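Local coordinates for putative short-chain oxidoreductase (Thermus thermophilus, PDB 2YUT), which binds NADP(+) on a Rossmann fold and is probably an oxidoreductase of the short-chain dehydrogenase/reductase family, at residues Pro48-Leu60 with His97-Arg109. Numbering follows the deposited sequence.
Sequences PADLADELEAKAL and HLLTAAFVLKHAR. With NAP (NADP nicotinamide-adenine-dinucleotide phosphate), chain B.
E54 lies across the ring of F103, its CB 3.5 Å from the ring centroid in a CH-pi contact over one face. With CG anti to the backbone N (chi1 180°) and the chain extended, the carboxylate lies stacked, almost parallel, over the rim of the phenyl, with OE2 turned to H107. There the anti lone pair of OE2 takes a nearly straight bond (164°) from H107 NE2, 2.9 Å away and close to the imidazole plane. K106 NZ adds a weak salt bridge to the same oxygen. The imidazole suits its place, donating at its edge while K58 CB and K106 CG cover its two faces. Replacing H107 by alanine would probably cost OE2 its straight bond, leaving the weak one from K106, and open a gap beside K58. F103 turns an edge to the turn before helix 54-64, its CE2 3.2 Å from A52 O, while small A57 sets its CB against F103 CB, and the axes of 54-60 and 97-107 pass 8.6 Å apart at -39°. In that turn L51 N donates a hydrogen bond to N1A of the NADP adenine, and L51 CD1 meets V104 CG2. Helices 54-64 and 89-107 pack side by side, L51 and V104 against strand 67-72.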
# COMPACT_ATOMS: atom_id res chain seq x y z
N PRO A 48 5.71 -8.78 24.70
CA PRO A 48 6.33 -9.04 23.39
C PRO A 48 5.40 -9.73 22.40
O PRO A 48 4.54 -10.51 22.80
CB PRO A 48 7.54 -9.89 23.75
CG PRO A 48 7.06 -10.67 24.94
CD PRO A 48 6.34 -9.61 25.75
N ALA A 49 5.58 -9.43 21.12
CA ALA A 49 4.76 -10.05 20.08
C ALA A 49 5.19 -9.71 18.66
O ALA A 49 5.92 -8.74 18.43
CB ALA A 49 3.31 -9.64 20.28
N ASP A 50 4.76 -10.54 17.71
CA ASP A 50 5.04 -10.31 16.30
C ASP A 50 3.69 -9.82 15.79
O ASP A 50 2.78 -10.63 15.57
CB ASP A 50 5.41 -11.61 15.59
CG ASP A 50 5.61 -11.43 14.09
OD1 ASP A 50 5.21 -10.36 13.54
OD2 ASP A 50 6.14 -12.35 13.45
N LEU A 51 3.54 -8.52 15.61
CA LEU A 51 2.27 -7.95 15.19
C LEU A 51 1.84 -8.27 13.75
O LEU A 51 0.74 -7.89 13.33
CB LEU A 51 2.27 -6.44 15.44
CG LEU A 51 2.48 -6.10 16.93
CD1 LEU A 51 2.50 -4.60 17.15
CD2 LEU A 51 1.35 -6.74 17.76
N ALA A 52 2.69 -8.96 13.01
CA ALA A 52 2.36 -9.35 11.64
C ALA A 52 1.54 -10.63 11.73
O ALA A 52 0.96 -11.09 10.75
CB ALA A 52 3.62 -9.57 10.81
N ASP A 53 1.52 -11.21 12.93
CA ASP A 53 0.75 -12.43 13.20
C ASP A 53 -0.52 -11.93 13.89
O ASP A 53 -0.48 -11.55 15.06
CB ASP A 53 1.52 -13.36 14.13
CG ASP A 53 0.79 -14.67 14.40
OD1 ASP A 53 -0.37 -14.63 14.86
OD2 ASP A 53 1.37 -15.74 14.15
N GLU A 54 -1.63 -11.92 13.16
CA GLU A 54 -2.88 -11.42 13.71
C GLU A 54 -3.31 -12.00 15.06
O GLU A 54 -3.86 -11.28 15.89
CB GLU A 54 -4.02 -11.58 12.71
CG GLU A 54 -5.34 -11.08 13.26
CD GLU A 54 -6.46 -11.14 12.25
OE1 GLU A 54 -6.33 -11.89 11.26
OE2 GLU A 54 -7.48 -10.45 12.46
N LEU A 55 -3.07 -13.29 15.28
CA LEU A 55 -3.46 -13.90 16.55
C LEU A 55 -2.66 -13.30 17.71
O LEU A 55 -3.17 -13.14 18.81
CB LEU A 55 -3.27 -15.42 16.52
CG LEU A 55 -4.12 -16.19 15.50
CD1 LEU A 55 -3.78 -17.68 15.59
CD2 LEU A 55 -5.60 -15.96 15.78
N GLU A 56 -1.39 -12.97 17.45
CA GLU A 56 -0.57 -12.38 18.50
C GLU A 56 -1.01 -10.93 18.73
O GLU A 56 -1.04 -10.46 19.87
CB GLU A 56 0.91 -12.42 18.11
CG GLU A 56 1.50 -13.82 18.16
CD GLU A 56 3.01 -13.80 18.05
OE1 GLU A 56 3.66 -13.14 18.88
OE2 GLU A 56 3.55 -14.45 17.13
N ALA A 57 -1.35 -10.24 17.65
CA ALA A 57 -1.81 -8.86 17.77
C ALA A 57 -3.10 -8.85 18.59
O ALA A 57 -3.27 -8.04 19.50
CB ALA A 57 -2.04 -8.25 16.39
N LYS A 58 -4.01 -9.76 18.25
CA LYS A 58 -5.29 -9.87 18.94
C LYS A 58 -5.14 -10.14 20.44
O LYS A 58 -5.83 -9.54 21.26
CB LYS A 58 -6.14 -10.97 18.32
CG LYS A 58 -7.44 -11.23 19.07
CD LYS A 58 -8.27 -12.31 18.41
CE LYS A 58 -9.55 -12.55 19.19
NZ LYS A 58 -10.44 -13.54 18.54
N ALA A 59 -4.24 -11.06 20.79
CA ALA A 59 -4.02 -11.39 22.19
C ALA A 59 -3.40 -10.20 22.94
O ALA A 59 -3.68 -10.01 24.12
CB ALA A 59 -3.12 -12.61 22.31
N LEU A 60 -2.56 -9.42 22.26
CA LEU A 60 -1.92 -8.26 22.88
C LEU A 60 -2.97 -7.21 23.23
O LEU A 60 -3.01 -6.72 24.36
CB LEU A 60 -0.88 -7.64 21.94
CG LEU A 60 -0.39 -6.23 22.32
CD1 LEU A 60 0.35 -6.29 23.65
CD2 LEU A 60 0.52 -5.67 21.22
N HIS A 97 4.83 -2.66 7.96
CA HIS A 97 4.13 -1.37 8.08
C HIS A 97 2.61 -1.39 8.09
O HIS A 97 1.99 -0.71 8.92
CB HIS A 97 4.57 -0.41 6.97
CG HIS A 97 6.02 -0.06 7.00
ND1 HIS A 97 6.99 -0.87 6.46
CD2 HIS A 97 6.66 1.03 7.48
CE1 HIS A 97 8.17 -0.29 6.59
NE2 HIS A 97 8.00 0.87 7.21
N LEU A 98 2.01 -2.15 7.18
CA LEU A 98 0.55 -2.18 7.06
C LEU A 98 -0.19 -3.25 7.84
O LEU A 98 -1.16 -2.94 8.54
CB LEU A 98 0.17 -2.30 5.57
CG LEU A 98 -1.33 -2.37 5.24
CD1 LEU A 98 -2.01 -1.07 5.63
CD2 LEU A 98 -1.52 -2.64 3.75
N LEU A 99 0.23 -4.51 7.72
CA LEU A 99 -0.45 -5.58 8.43
C LEU A 99 -0.38 -5.40 9.94
O LEU A 99 -1.36 -5.64 10.64
CB LEU A 99 0.11 -6.94 8.01
CG LEU A 99 -0.06 -7.30 6.52
CD1 LEU A 99 0.33 -8.75 6.32
CD2 LEU A 99 -1.50 -7.08 6.07
N THR A 100 0.77 -4.98 10.45
CA THR A 100 0.90 -4.77 11.90
C THR A 100 -0.13 -3.74 12.34
O THR A 100 -0.83 -3.94 13.33
CB THR A 100 2.31 -4.26 12.29
OG1 THR A 100 2.56 -3.00 11.65
CG2 THR A 100 3.38 -5.27 11.89
N ALA A 101 -0.22 -2.65 11.59
CA ALA A 101 -1.16 -1.56 11.89
C ALA A 101 -2.61 -1.99 11.75
O ALA A 101 -3.44 -1.66 12.59
CB ALA A 101 -0.88 -0.37 10.96
N ALA A 102 -2.91 -2.73 10.68
CA ALA A 102 -4.26 -3.20 10.43
C ALA A 102 -4.72 -4.18 11.52
O ALA A 102 -5.83 -4.07 12.02
CB ALA A 102 -4.35 -3.86 9.05
N PHE A 103 -3.86 -5.13 11.89
CA PHE A 103 -4.24 -6.09 12.92
C PHE A 103 -4.41 -5.39 14.28
O PHE A 103 -5.34 -5.66 15.02
CB PHE A 103 -3.21 -7.22 13.03
CG PHE A 103 -3.11 -8.08 11.80
CD1 PHE A 103 -4.19 -8.19 10.92
CD2 PHE A 103 -1.95 -8.80 11.53
CE1 PHE A 103 -4.11 -9.01 9.79
CE2 PHE A 103 -1.86 -9.62 10.40
CZ PHE A 103 -2.94 -9.72 9.53
N VAL A 104 -3.50 -4.47 14.59
CA VAL A 104 -3.58 -3.74 15.85
C VAL A 104 -4.86 -2.90 15.91
O VAL A 104 -5.60 -2.95 16.90
CB VAL A 104 -2.35 -2.81 16.04
CG1 VAL A 104 -2.63 -1.79 17.14
CG2 VAL A 104 -1.13 -3.64 16.40
N LEU A 105 -5.12 -2.14 14.85
CA LEU A 105 -6.29 -1.28 14.79
C LEU A 105 -7.61 -2.05 14.84
O LEU A 105 -8.61 -1.55 15.37
CB LEU A 105 -6.24 -0.42 13.52
CG LEU A 105 -7.32 0.64 13.37
CD1 LEU A 105 -7.31 1.57 14.58
CD2 LEU A 105 -7.10 1.43 12.08
N LYS A 106 -7.62 -3.25 14.29
CA LYS A 106 -8.83 -4.06 14.28
C LYS A 106 -9.21 -4.60 15.65
O LYS A 106 -10.38 -4.62 16.01
CB LYS A 106 -8.68 -5.23 13.31
CG LYS A 106 -9.85 -6.21 13.34
CD LYS A 106 -9.63 -7.39 12.40
CE LYS A 106 -10.81 -8.35 12.42
NZ LYS A 106 -10.55 -9.57 11.61
N HIS A 107 -8.22 -5.05 16.41
CA HIS A 107 -8.47 -5.64 17.72
C HIS A 107 -8.31 -4.73 18.94
O HIS A 107 -8.61 -5.13 20.06
CB HIS A 107 -7.58 -6.87 17.88
CG HIS A 107 -7.80 -7.91 16.83
ND1 HIS A 107 -8.90 -8.74 16.83
CD2 HIS A 107 -7.09 -8.22 15.72
CE1 HIS A 107 -8.86 -9.52 15.77
NE2 HIS A 107 -7.78 -9.22 15.07
N ALA A 108 -7.84 -3.51 18.72
CA ALA A 108 -7.64 -2.59 19.84
C ALA A 108 -8.92 -2.19 20.56
O ALA A 108 -9.98 -2.00 19.95
CB ALA A 108 -6.91 -1.35 19.35
N ARG A 109 -8.83 -2.07 21.88
CA ARG A 109 -9.96 -1.62 22.68
C ARG A 109 -9.64 -0.15 22.95
O ARG A 109 -8.53 0.17 23.38
CB ARG A 109 -10.03 -2.37 24.01
CG ARG A 109 -10.78 -3.69 23.97
CD ARG A 109 -10.15 -4.70 23.04
NE ARG A 109 -10.68 -6.03 23.29
CZ ARG A 109 -10.58 -7.05 22.45
NH1 ARG A 109 -9.97 -6.90 21.28
NH2 ARG A 109 -11.10 -8.23 22.77
PA NAP B . 13.28 1.17 14.37
O1A NAP B . 13.96 0.09 13.38
O2A NAP B . 14.26 1.80 15.29
O5B NAP B . 12.14 0.37 15.17
C5B NAP B . 11.20 -0.44 14.46
C4B NAP B . 10.24 -1.11 15.44
O4B NAP B . 9.30 -1.90 14.68
C3B NAP B . 11.00 -2.08 16.35
O3B NAP B . 10.48 -1.99 17.69
C2B NAP B . 10.65 -3.44 15.75
O2B NAP B . 10.65 -4.43 16.78
C1B NAP B . 9.20 -3.15 15.37
N9A NAP B . 8.68 -4.21 14.48
C8A NAP B . 9.12 -4.47 13.25
N7A NAP B . 8.45 -5.51 12.75
C5A NAP B . 7.58 -5.91 13.67
C6A NAP B . 6.64 -6.93 13.73
N6A NAP B . 6.48 -7.76 12.70
N1A NAP B . 5.92 -7.08 14.84
C2A NAP B . 6.08 -6.27 15.87
N3A NAP B . 6.96 -5.28 15.85
C4A NAP B . 7.72 -5.08 14.77
O3 NAP B . 12.52 2.21 13.40
PN NAP B . 12.06 3.68 13.88
O1N NAP B . 12.99 4.69 13.32
O2N NAP B . 11.81 3.68 15.34
O5D NAP B . 10.66 3.87 13.12
C5D NAP B . 9.42 3.84 13.83
C4D NAP B . 8.24 4.20 12.92
O4D NAP B . 8.51 5.51 12.39
C3D NAP B . 8.18 3.26 11.72
O3D NAP B . 6.85 3.19 11.18
C2D NAP B . 9.10 3.98 10.73
O2D NAP B . 8.82 3.60 9.38
C1D NAP B . 8.60 5.40 10.96
N1N NAP B . 9.48 6.43 10.37
C2N NAP B . 10.85 6.45 10.69
C3N NAP B . 11.67 7.42 10.12
C7N NAP B . 13.16 7.44 10.47
O7N NAP B . 13.94 8.17 9.85
N7N NAP B . 13.52 6.63 11.46
C4N NAP B . 11.14 8.36 9.25
C5N NAP B . 9.79 8.35 8.94
C6N NAP B . 8.95 7.39 9.49
P2B NAP B . 11.96 -5.29 17.14
O1X NAP B . 13.23 -4.30 17.04
O2X NAP B . 11.80 -5.66 18.70
O3X NAP B . 12.11 -6.48 16.28